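Local coordinates for protein REP-associated tyrosine transposase (Escherichia coli, PDB 4ER8) that binds repetitive extragenic palindrome (REP) DNA and, as a transposase, cleaves and recombines the mosaic elements that these sequences form, at residues A[18-23]-A[91-96]; A[54-59]-A[117-122]. One frame throughout, in Å; residues are numbered along the deposited sequence.

Along the chain the four pieces alternate: 18-23, 54-59, 91-96, then 117-122. Interaction 1 joins the end of strand 13-19 to the loop between helix 73-87 and strand 99-102; interaction 2 joins the turn between strands 49-55 and 59-65 to the end of helix 106-122. Their centres are about 15 Å apart, and both reach the same antiparallel sheet, in which strand 59-65 lies between 49-55 and 13-19. They also touch, Leu20 N lying 2.9 Å from Glu58 O in a probable hydrogen bond. DNA-reading residues in interaction 1 and metal ligands in interaction 2 are thus tied through neighbouring strands, which would hold the recognised bases in a fixed relation to the nuclease centre.

Interaction 1: residues A[18-23]-A[91-96]; sequences VNLRNR and KNIWQP. With nucleotides of chain B.
Part of the DNA-reading surface is built here, where Leu20, just past the end of strand 13-19, forms a single beta bridge with Trp94 of the loop before strand 99-102. Two backbone hydrogen bonds flank the bridge: Arg21 N gives its hydrogen to Ile93 O at 2.7 Å, and Gln95 N gives its own to Asn19 O at the same length, 2.7 Å. The rest of the backbone pairing is backed by apolar packing. Leu20 CD1 sits over one face of the Trp94 indole in a CH-pi contact, 3.9 Å from the centroid of its six-membered ring, and Val18 CG1 reaches the same ring obliquely; the indole NE1 bonds to Lys81 O.

The polar side chains meet the DNA bases. Gln95 points its CG away from the backbone N (chi1 158°) and continues extended, which carries the amide to the sugar edge of DG4 of chain B. There NE2 donates to N3 of that guanine at 3.0 Å while OE1 accepts from its N2 at 3.1 Å, a match of one donor and one acceptor that suits an amide. Shortened to alanine, this position would probably leave N2 and N3 of the guanine without their protein partners and weaken the preference for that base. Nearby, the flat Arg21 guanidinium, as modelled, has Pro96 CD over one face and the DG5 base of chain B over the opposite one; in its plane NH1 donates to a lone pair of Asn92 OD1 (3.2 Å). Paired bonds from a glutamine amide to N2 and N3 are a classic way of reading guanine by its minor-groove edge, here probably in the guide sequence that flanks the hairpin.

Interaction 2: residues A[54-59]-A[117-122]; sequences VVLPEH and YINPVK. With NI (nickel (II) ion), chain C.
The His59 imidazole and the Asn119 carboxamide come from opposite directions, their planes 73° apart, to meet at one nickel ion. Over one face of the imidazole lies Leu56 CD1, 3.7 Å above the plane and displaced toward the rim, and at its edge, in plane, is Glu58 OE1. The metal is held at the far end of the ring, with NE2 2.1 Å from nickel; Asn119 OD1 binds it at 2.2 Å. A chi1 of 78° places the His59 ring between its backbone N and carbonyl carbon, turning it toward the helix.

Glu58 is a second-shell residue: His59 ND1 donates to OE1 at 2.7 Å, on the syn side of the carboxylate, and this bond should restrain rotation of the ring, leaving the NE2 lone pair for the metal. The other oxygen of Glu58 is itself salt-bridged to Arg162. Asparagine suits its place because a neutral amide can give its oxygen to the metal while ND2 keeps a separate hydrogen bond.

Next to the metal site the packing is apolar. Leu56 CD1 also lies 3.6 Å from Asn119 OD1, while CD2 rests on Pro120 CA at 3.8 Å, and Val54 CG1 meets Pro120 CD at 4.0 Å. Proline, lacking an N-H, fits the kink in helix 106-122. His61, His123 and Glu161 complete the nickel site, His59 and His61 forming the HUH motif. Mixed nitrogen and oxygen ligation of this sort suits a divalent ion that, as in other HUH nucleases, would polarise the scissile phosphate for attack by a tyrosine.

Interaction 1: residues A[18-23]-A[91-96]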
ATOM      1  N   VAL A  18      -1.392   0.527   5.454  1.00 35.47           N
ATOM      2  CA  VAL A  18      -0.490   0.564   6.596  1.00 35.99           C
ATOM      3  C   VAL A  18      -0.241   2.048   6.923  1.00 37.68           C
ATOM      4  O   VAL A  18       0.131   2.868   6.052  1.00 38.17           O
ATOM      5  CB  VAL A  18       0.781  -0.142   6.279  1.00 35.82           C
ATOM      6  CG1 VAL A  18       1.769   0.090   7.336  1.00 37.05           C
ATOM      7  CG2 VAL A  18       0.539  -1.651   6.046  1.00 36.19           C
ATOM      8  N   ASN A  19      -0.504   2.400   8.174  1.00 38.82           N
ATOM      9  CA  ASN A  19      -0.394   3.768   8.605  1.00 39.32           C
ATOM     10  C   ASN A  19       0.747   3.943   9.554  1.00 40.23           C
ATOM     11  O   ASN A  19       1.038   3.086  10.389  1.00 39.45           O
ATOM     12  CB  ASN A  19      -1.652   4.218   9.326  1.00 39.54           C
ATOM     13  CG  ASN A  19      -2.859   4.313   8.416  1.00 40.72           C
ATOM     14  OD1 ASN A  19      -3.849   3.635   8.645  1.00 40.88           O
ATOM     15  ND2 ASN A  19      -2.797   5.165   7.397  1.00 45.24           N
ATOM     16  N   LEU A  20       1.393   5.091   9.413  1.00 42.26           N
ATOM     17  CA  LEU A  20       2.329   5.575  10.393  1.00 43.72           C
ATOM     18  C   LEU A  20       1.453   6.091  11.527  1.00 45.46           C
ATOM     19  O   LEU A  20       0.352   6.667  11.273  1.00 45.29           O
ATOM     20  CB  LEU A  20       3.139   6.702   9.785  1.00 43.01           C
ATOM     21  CG  LEU A  20       4.640   6.515   9.838  1.00 43.24           C
ATOM     22  CD1 LEU A  20       5.029   5.067   9.604  1.00 42.59           C
ATOM     23  CD2 LEU A  20       5.253   7.404   8.814  1.00 42.42           C
ATOM     24  N   ARG A  21       1.924   5.847  12.756  1.00 46.97           N
ATOM     25  CA  ARG A  21       1.278   6.290  13.997  1.00 48.97           C
ATOM     26  C   ARG A  21       1.026   7.815  14.055  1.00 49.62           C
ATOM     27  O   ARG A  21      -0.033   8.245  14.479  1.00 49.21           O
ATOM     28  CB  ARG A  21       2.113   5.829  15.199  1.00 49.06           C
ATOM     29  CG  ARG A  21       1.439   6.000  16.542  1.00 50.74           C
ATOM     30  CD  ARG A  21       1.753   4.856  17.477  1.00 52.19           C
ATOM     31  NE  ARG A  21       0.489   4.265  17.912  1.00 54.58           N
ATOM     32  CZ  ARG A  21       0.382   3.039  18.402  1.00 54.94           C
ATOM     33  NH1 ARG A  21       1.449   2.268  18.545  1.00 55.71           N
ATOM     34  NH2 ARG A  21      -0.798   2.569  18.729  1.00 57.37           N
ATOM     35  N   ASN A  22       1.995   8.598  13.576  1.00 51.60           N
ATOM     36  CA  ASN A  22       2.014  10.079  13.654  1.00 52.72           C
ATOM     37  C   ASN A  22       1.490  10.802  12.375  1.00 53.71           C
ATOM     38  O   ASN A  22       2.097  10.743  11.296  1.00 53.44           O
ATOM     39  CB  ASN A  22       3.450  10.508  14.062  1.00 52.44           C
ATOM     40  CG  ASN A  22       3.710  12.019  13.968  1.00 51.36           C
ATOM     41  OD1 ASN A  22       2.805  12.866  13.994  1.00 44.33           O
ATOM     42  ND2 ASN A  22       4.992  12.352  13.864  1.00 51.24           N
ATOM     43  N   ARG A  23       0.352  11.485  12.531  1.00 55.30           N
ATOM     44  CA  ARG A  23      -0.347  12.165  11.443  1.00 56.61           C
ATOM     45  C   ARG A  23       0.515  13.170  10.709  1.00 57.16           C
ATOM     46  O   ARG A  23       0.344  13.309   9.509  1.00 57.89           O
ATOM     47  CB  ARG A  23      -1.583  12.935  11.944  1.00 57.05           C
ATOM     48  CG  ARG A  23      -2.437  12.220  12.931  1.00 60.60           C
ATOM     49  CD  ARG A  23      -3.788  12.931  13.131  1.00 63.63           C
ATOM     50  NE  ARG A  23      -4.626  12.853  11.933  1.00 65.97           N
ATOM     51  CZ  ARG A  23      -5.957  12.699  11.919  1.00 66.92           C
ATOM     52  NH1 ARG A  23      -6.652  12.580  13.057  1.00 68.52           N
ATOM     53  NH2 ARG A  23      -6.603  12.660  10.749  1.00 65.98           N
ATOM     54  N   LYS A  91      11.737   4.264  16.756  1.00 65.78           N
ATOM     55  CA  LYS A  91      11.028   3.211  17.498  1.00 65.02           C
ATOM     56  C   LYS A  91       9.550   3.500  17.488  1.00 63.59           C
ATOM     57  O   LYS A  91       9.158   4.675  17.597  1.00 63.00           O
ATOM     58  CB  LYS A  91      11.496   3.120  18.963  1.00 65.71           C
ATOM     59  CG  LYS A  91      12.938   2.659  19.158  1.00 68.93           C
ATOM     60  CD  LYS A  91      13.902   3.851  19.381  1.00 73.63           C
ATOM     61  CE  LYS A  91      15.371   3.419  19.267  1.00 75.53           C
ATOM     62  NZ  LYS A  91      15.672   2.178  20.063  1.00 75.95           N
ATOM     63  N   ASN A  92       8.742   2.434  17.352  1.00 61.93           N
ATOM     64  CA  ASN A  92       7.286   2.533  17.491  1.00 59.93           C
ATOM     65  C   ASN A  92       6.614   3.532  16.524  1.00 57.81           C
ATOM     66  O   ASN A  92       5.741   4.310  16.905  1.00 57.11           O
ATOM     67  CB  ASN A  92       6.926   2.885  18.942  1.00 60.40           C
ATOM     68  CG  ASN A  92       5.425   2.970  19.161  1.00 62.76           C
ATOM     69  OD1 ASN A  92       4.653   2.204  18.561  1.00 64.18           O
ATOM     70  ND2 ASN A  92       4.992   3.919  20.008  1.00 63.88           N
ATOM     71  N   ILE A  93       7.016   3.500  15.266  1.00 55.61           N
ATOM     72  CA  ILE A  93       6.438   4.418  14.285  1.00 53.46           C
ATOM     73  C   ILE A  93       5.115   3.951  13.664  1.00 51.82           C
ATOM     74  O   ILE A  93       4.303   4.781  13.283  1.00 51.93           O
ATOM     75  CB  ILE A  93       7.437   4.705  13.154  1.00 53.88           C
ATOM     76  CG1 ILE A  93       7.783   3.402  12.393  1.00 52.83           C
ATOM     77  CG2 ILE A  93       8.664   5.425  13.734  1.00 53.11           C
ATOM     78  CD1 ILE A  93       8.886   3.533  11.335  1.00 51.80           C
ATOM     79  N   TRP A  94       4.921   2.634  13.564  1.00 49.30           N
ATOM     80  CA  TRP A  94       3.788   2.033  12.849  1.00 46.77           C
ATOM     81  C   TRP A  94       2.481   2.015  13.608  1.00 44.38           C
ATOM     82  O   TRP A  94       2.469   1.665  14.770  1.00 43.85           O
ATOM     83  CB  TRP A  94       4.137   0.576  12.521  1.00 47.03           C
ATOM     84  CG  TRP A  94       5.294   0.494  11.554  1.00 50.13           C
ATOM     85  CD1 TRP A  94       6.552  -0.008  11.798  1.00 51.58           C
ATOM     86  CD2 TRP A  94       5.311   0.979  10.201  1.00 50.47           C
ATOM     87  NE1 TRP A  94       7.344   0.135  10.670  1.00 52.58           N
ATOM     88  CE2 TRP A  94       6.603   0.727   9.679  1.00 51.82           C
ATOM     89  CE3 TRP A  94       4.355   1.590   9.379  1.00 51.63           C
ATOM     90  CZ2 TRP A  94       6.962   1.061   8.370  1.00 53.36           C
ATOM     91  CZ3 TRP A  94       4.706   1.923   8.071  1.00 53.42           C
ATOM     92  CH2 TRP A  94       6.003   1.663   7.582  1.00 54.46           C
ATOM     93  N   GLN A  95       1.362   2.320  12.959  1.00 41.93           N
ATOM     94  CA  GLN A  95       0.107   1.800  13.507  1.00 40.04           C
ATOM     95  C   GLN A  95       0.199   0.256  13.541  1.00 39.37           C
ATOM     96  O   GLN A  95       0.559  -0.384  12.560  1.00 40.00           O
ATOM     97  CB  GLN A  95      -1.152   2.290  12.778  1.00 39.19           C
ATOM     98  CG  GLN A  95      -2.359   1.371  12.978  1.00 37.07           C
ATOM     99  CD  GLN A  95      -3.677   2.005  12.657  1.00 36.54           C
ATOM    100  OE1 GLN A  95      -3.766   2.898  11.825  1.00 42.74           O
ATOM    101  NE2 GLN A  95      -4.725   1.550  13.307  1.00 37.02           N
ATOM    102  N   PRO A  96      -0.038  -0.336  14.710  1.00 38.66           N
ATOM    103  CA  PRO A  96       0.057  -1.778  14.821  1.00 38.18           C
ATOM    104  C   PRO A  96      -0.788  -2.486  13.765  1.00 37.88           C
ATOM    105  O   PRO A  96      -1.809  -1.958  13.297  1.00 37.13           O
ATOM    106  CB  PRO A  96      -0.533  -2.039  16.228  1.00 38.16           C
ATOM    107  CG  PRO A  96      -0.068  -0.839  17.020  1.00 37.11           C
ATOM    108  CD  PRO A  96      -0.293   0.299  16.019  1.00 38.04           C
TER
ATOM    109  P    DG B   5      -4.270   2.528  18.769  1.00 49.30           P
ATOM    110  OP1  DG B   5      -4.891   3.598  19.600  1.00 49.09           O
ATOM    111  OP2  DG B   5      -2.894   2.694  18.294  1.00 48.79           O
ATOM    112  O5'  DG B   5      -4.280   1.102  19.461  1.00 49.21           O
ATOM    113  C5'  DG B   5      -3.527   0.064  18.878  1.00 47.15           C
ATOM    114  C4'  DG B   5      -2.679  -0.548  19.962  1.00 47.06           C
ATOM    115  O4'  DG B   5      -1.564   0.343  20.221  1.00 45.18           O
ATOM    116  C3'  DG B   5      -3.332  -0.752  21.338  1.00 45.08           C
ATOM    117  O3'  DG B   5      -3.054  -2.066  21.735  1.00 46.07           O
ATOM    118  C2'  DG B   5      -2.575   0.200  22.265  1.00 42.70           C
ATOM    119  C1'  DG B   5      -1.216   0.201  21.601  1.00 42.06           C
ATOM    120  N9   DG B   5      -0.256   1.276  21.806  1.00 39.58           N
ATOM    121  C8   DG B   5       1.104   1.093  21.986  1.00 38.42           C
ATOM    122  N7   DG B   5       1.753   2.228  22.032  1.00 38.05           N
ATOM    123  C5   DG B   5       0.746   3.202  21.853  1.00 38.44           C
ATOM    124  C6   DG B   5       0.825   4.632  21.837  1.00 40.91           C
ATOM    125  O6   DG B   5       1.842   5.340  21.986  1.00 43.84           O
ATOM    126  N1   DG B   5      -0.408   5.266  21.626  1.00 39.51           N
ATOM    127  C2   DG B   5      -1.599   4.597  21.434  1.00 39.90           C
ATOM    128  N2   DG B   5      -2.684   5.376  21.243  1.00 40.64           N
ATOM    129  N3   DG B   5      -1.701   3.262  21.476  1.00 39.11           N
ATOM    130  C4   DG B   5      -0.490   2.635  21.701  1.00 37.66           C
ATOM    131  P    DA B   3     -12.860  -4.731  13.611  1.00 39.60           P
ATOM    132  OP1  DA B   3     -11.853  -5.383  14.451  1.00 39.72           O
ATOM    133  OP2  DA B   3     -14.209  -4.747  14.185  1.00 44.55           O
ATOM    134  O5'  DA B   3     -12.578  -3.249  13.092  1.00 38.22           O
ATOM    135  C5'  DA B   3     -11.387  -2.897  12.421  1.00 39.10           C
ATOM    136  C4'  DA B   3     -10.247  -2.783  13.444  1.00 38.96           C
ATOM    137  O4'  DA B   3      -9.005  -2.490  12.767  1.00 36.53           O
ATOM    138  C3'  DA B   3     -10.378  -1.740  14.525  1.00 36.67           C
ATOM    139  O3'  DA B   3      -9.658  -2.207  15.595  1.00 40.56           O
ATOM    140  C2'  DA B   3      -9.667  -0.550  13.894  1.00 38.64           C
ATOM    141  C1'  DA B   3      -8.500  -1.254  13.191  1.00 38.27           C
ATOM    142  N9   DA B   3      -7.942  -0.694  11.956  1.00 36.36           N
ATOM    143  C8   DA B   3      -8.585  -0.031  10.947  1.00 35.71           C
ATOM    144  N7   DA B   3      -7.790   0.313   9.962  1.00 35.07           N
ATOM    145  C5   DA B   3      -6.541  -0.144  10.356  1.00 34.48           C
ATOM    146  C6   DA B   3      -5.260  -0.088   9.751  1.00 35.70           C
ATOM    147  N6   DA B   3      -4.975   0.479   8.542  1.00 35.87           N
ATOM    148  N1   DA B   3      -4.262  -0.685  10.430  1.00 34.92           N
ATOM    149  C2   DA B   3      -4.525  -1.250  11.598  1.00 34.50           C
ATOM    150  N3   DA B   3      -5.668  -1.336  12.261  1.00 34.34           N
ATOM    151  C4   DA B   3      -6.637  -0.774  11.569  1.00 33.83           C
ATOM    152  P    DG B   4      -9.731  -1.508  17.076  1.00 43.95           P
ATOM    153  OP1  DG B   4      -9.351  -2.577  18.024  1.00 44.04           O
ATOM    154  OP2  DG B   4     -10.987  -0.737  17.185  1.00 41.59           O
ATOM    155  O5'  DG B   4      -8.518  -0.480  17.149  1.00 42.06           O
ATOM    156  C5'  DG B   4      -7.191  -0.875  16.931  1.00 42.89           C
ATOM    157  C4'  DG B   4      -6.390   0.369  16.593  1.00 43.96           C
ATOM    158  O4'  DG B   4      -6.983   0.918  15.387  1.00 45.06           O
ATOM    159  C3'  DG B   4      -6.425   1.511  17.616  1.00 43.89           C
ATOM    160  O3'  DG B   4      -5.224   2.219  17.501  1.00 46.20           O
ATOM    161  C2'  DG B   4      -7.564   2.396  17.112  1.00 41.98           C
ATOM    162  C1'  DG B   4      -7.308   2.307  15.614  1.00 42.60           C
ATOM    163  N9   DG B   4      -8.439   2.647  14.728  1.00 39.55           N
ATOM    164  C8   DG B   4      -9.774   2.704  15.044  1.00 38.15           C
ATOM    165  N7   DG B   4     -10.558   3.005  14.050  1.00 36.38           N
ATOM    166  C5   DG B   4      -9.681   3.156  12.985  1.00 37.89           C
ATOM    167  C6   DG B   4      -9.936   3.474  11.607  1.00 39.52           C
ATOM    168  O6   DG B   4     -11.053   3.698  11.079  1.00 40.71           O
ATOM    169  N1   DG B   4      -8.774   3.517  10.812  1.00 32.55           N
ATOM    170  C2   DG B   4      -7.536   3.253  11.297  1.00 32.77           C
ATOM    171  N2   DG B   4      -6.539   3.370  10.416  1.00 31.05           N
ATOM    172  N3   DG B   4      -7.274   2.956  12.579  1.00 36.68           N
ATOM    173  C4   DG B   4      -8.386   2.922  13.375  1.00 37.05           C
TER

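Interaction 2: residues A[54-59]-A[117-122]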
ATOM      1  N   VAL A  54       0.745   2.803  -3.449  1.00 40.39           N
ATOM      2  CA  VAL A  54       1.137   4.194  -3.202  1.00 41.08           C
ATOM      3  C   VAL A  54       1.827   4.323  -1.857  1.00 42.05           C
ATOM      4  O   VAL A  54       1.493   3.633  -0.885  1.00 42.59           O
ATOM      5  CB  VAL A  54      -0.017   5.168  -3.011  1.00 41.24           C
ATOM      6  CG1 VAL A  54      -0.348   5.873  -4.252  1.00 42.08           C
ATOM      7  CG2 VAL A  54      -1.203   4.503  -2.335  1.00 39.88           C
ATOM      8  N   VAL A  55       2.730   5.284  -1.786  1.00 41.93           N
ATOM      9  CA  VAL A  55       3.261   5.717  -0.518  1.00 41.30           C
ATOM     10  C   VAL A  55       2.879   7.171  -0.294  1.00 41.25           C
ATOM     11  O   VAL A  55       3.104   8.033  -1.136  1.00 40.22           O
ATOM     12  CB  VAL A  55       4.753   5.652  -0.538  1.00 41.49           C
ATOM     13  CG1 VAL A  55       5.301   6.102   0.830  1.00 40.01           C
ATOM     14  CG2 VAL A  55       5.197   4.241  -0.935  1.00 41.57           C
ATOM     15  N   LEU A  56       2.319   7.449   0.859  1.00 41.40           N
ATOM     16  CA  LEU A  56       2.033   8.813   1.167  1.00 42.23           C
ATOM     17  C   LEU A  56       3.058   9.192   2.212  1.00 43.26           C
ATOM     18  O   LEU A  56       3.853   8.325   2.621  1.00 44.02           O
ATOM     19  CB  LEU A  56       0.569   8.991   1.575  1.00 42.03           C
ATOM     20  CG  LEU A  56      -0.181   8.794   0.240  1.00 42.39           C
ATOM     21  CD1 LEU A  56      -0.910   7.457   0.159  1.00 40.75           C
ATOM     22  CD2 LEU A  56      -1.105   9.944  -0.108  1.00 40.42           C
ATOM     23  N   PRO A  57       3.105  10.476   2.611  1.00 43.58           N
ATOM     24  CA  PRO A  57       4.139  10.803   3.583  1.00 44.15           C
ATOM     25  C   PRO A  57       3.959  10.014   4.854  1.00 44.45           C
ATOM     26  O   PRO A  57       4.951   9.597   5.446  1.00 45.21           O
ATOM     27  CB  PRO A  57       3.923  12.291   3.848  1.00 44.75           C
ATOM     28  CG  PRO A  57       3.092  12.780   2.669  1.00 44.95           C
ATOM     29  CD  PRO A  57       2.237  11.624   2.301  1.00 43.41           C
ATOM     30  N   GLU A  58       2.713   9.749   5.245  1.00 44.21           N
ATOM     31  CA  GLU A  58       2.451   9.067   6.531  1.00 44.31           C
ATOM     32  C   GLU A  58       1.629   7.769   6.527  1.00 43.32           C
ATOM     33  O   GLU A  58       1.206   7.337   7.594  1.00 44.19           O
ATOM     34  CB  GLU A  58       1.818  10.039   7.540  1.00 44.57           C
ATOM     35  CG  GLU A  58       0.725  10.935   6.944  1.00 47.48           C
ATOM     36  CD  GLU A  58      -0.352  10.154   6.236  1.00 50.96           C
ATOM     37  OE1 GLU A  58      -0.407  10.186   4.988  1.00 54.86           O
ATOM     38  OE2 GLU A  58      -1.151   9.498   6.919  1.00 53.86           O
ATOM     39  N   HIS A  59       1.404   7.149   5.370  1.00 41.83           N
ATOM     40  CA  HIS A  59       0.701   5.862   5.279  1.00 39.70           C
ATOM     41  C   HIS A  59       0.792   5.379   3.855  1.00 39.80           C
ATOM     42  O   HIS A  59       1.232   6.122   2.970  1.00 40.02           O
ATOM     43  CB  HIS A  59      -0.776   5.991   5.709  1.00 39.03           C
ATOM     44  CG  HIS A  59      -1.694   6.586   4.680  1.00 38.25           C
ATOM     45  ND1 HIS A  59      -1.647   7.913   4.302  1.00 38.35           N
ATOM     46  CD2 HIS A  59      -2.744   6.046   4.008  1.00 37.14           C
ATOM     47  CE1 HIS A  59      -2.618   8.157   3.430  1.00 38.37           C
ATOM     48  NE2 HIS A  59      -3.286   7.033   3.220  1.00 34.95           N
ATOM     49  N   TYR A 117      -4.258   4.798  -6.859  1.00 37.45           N
ATOM     50  CA  TYR A 117      -3.661   5.879  -7.632  1.00 37.84           C
ATOM     51  C   TYR A 117      -4.345   7.232  -7.416  1.00 37.89           C
ATOM     52  O   TYR A 117      -3.698   8.266  -7.544  1.00 38.16           O
ATOM     53  CB  TYR A 117      -3.528   5.531  -9.140  1.00 37.57           C
ATOM     54  CG  TYR A 117      -2.674   4.288  -9.388  1.00 38.75           C
ATOM     55  CD1 TYR A 117      -3.033   3.327 -10.351  1.00 39.05           C
ATOM     56  CD2 TYR A 117      -1.521   4.049  -8.628  1.00 37.47           C
ATOM     57  CE1 TYR A 117      -2.249   2.170 -10.541  1.00 37.26           C
ATOM     58  CE2 TYR A 117      -0.743   2.918  -8.824  1.00 36.49           C
ATOM     59  CZ  TYR A 117      -1.113   1.978  -9.763  1.00 38.11           C
ATOM     60  OH  TYR A 117      -0.316   0.854  -9.924  1.00 40.43           O
ATOM     61  N   ILE A 118      -5.634   7.229  -7.089  1.00 37.76           N
ATOM     62  CA  ILE A 118      -6.346   8.461  -6.757  1.00 37.77           C
ATOM     63  C   ILE A 118      -6.001   9.002  -5.381  1.00 38.13           C
ATOM     64  O   ILE A 118      -6.247  10.161  -5.066  1.00 38.54           O
ATOM     65  CB  ILE A 118      -7.850   8.249  -6.813  1.00 37.94           C
ATOM     66  CG1 ILE A 118      -8.319   8.344  -8.256  1.00 39.48           C
ATOM     67  CG2 ILE A 118      -8.594   9.285  -6.014  1.00 37.07           C
ATOM     68  CD1 ILE A 118      -9.631   7.572  -8.490  1.00 44.71           C
ATOM     69  N   ASN A 119      -5.448   8.153  -4.545  1.00 38.42           N
ATOM     70  CA  ASN A 119      -5.343   8.506  -3.153  1.00 38.36           C
ATOM     71  C   ASN A 119      -4.603   9.844  -2.905  1.00 38.60           C
ATOM     72  O   ASN A 119      -5.080  10.702  -2.147  1.00 37.43           O
ATOM     73  CB  ASN A 119      -4.696   7.375  -2.391  1.00 37.59           C
ATOM     74  CG  ASN A 119      -5.251   7.235  -1.051  1.00 37.31           C
ATOM     75  OD1 ASN A 119      -4.522   7.034  -0.080  1.00 38.76           O
ATOM     76  ND2 ASN A 119      -6.571   7.347  -0.956  1.00 37.20           N
ATOM     77  N   PRO A 120      -3.446  10.033  -3.565  1.00 38.93           N
ATOM     78  CA  PRO A 120      -2.697  11.276  -3.278  1.00 39.12           C
ATOM     79  C   PRO A 120      -3.589  12.490  -3.446  1.00 40.58           C
ATOM     80  O   PRO A 120      -3.361  13.544  -2.810  1.00 41.30           O
ATOM     81  CB  PRO A 120      -1.597  11.263  -4.313  1.00 38.32           C
ATOM     82  CG  PRO A 120      -1.310   9.755  -4.493  1.00 38.52           C
ATOM     83  CD  PRO A 120      -2.673   9.073  -4.380  1.00 37.84           C
ATOM     84  N   VAL A 121      -4.631  12.331  -4.264  1.00 41.30           N
ATOM     85  CA  VAL A 121      -5.517  13.446  -4.593  1.00 41.70           C
ATOM     86  C   VAL A 121      -6.565  13.528  -3.521  1.00 42.32           C
ATOM     87  O   VAL A 121      -6.784  14.586  -2.973  1.00 43.33           O
ATOM     88  CB  VAL A 121      -6.141  13.308  -6.012  1.00 41.47           C
ATOM     89  CG1 VAL A 121      -7.356  14.218  -6.220  1.00 40.03           C
ATOM     90  CG2 VAL A 121      -5.112  13.580  -7.045  1.00 43.09           C
ATOM     91  N   LYS A 122      -7.206  12.418  -3.201  1.00 43.03           N
ATOM     92  CA  LYS A 122      -8.121  12.392  -2.041  1.00 43.94           C
ATOM     93  C   LYS A 122      -7.485  13.008  -0.787  1.00 44.43           C
ATOM     94  O   LYS A 122      -8.156  13.643  -0.014  1.00 44.53           O
ATOM     95  CB  LYS A 122      -8.584  10.950  -1.746  1.00 43.68           C
ATOM     96  CG  LYS A 122      -9.428  10.768  -0.487  1.00 43.62           C
ATOM     97  CD  LYS A 122      -9.566   9.283  -0.089  1.00 41.91           C
ATOM     98  CE  LYS A 122     -10.616   9.083   1.009  1.00 40.80           C
ATOM     99  NZ  LYS A 122     -12.038   9.413   0.626  1.00 38.56           N
TER
HETATM  100 NI    NI C 201      -4.995   6.901   2.027  1.00 38.93          NI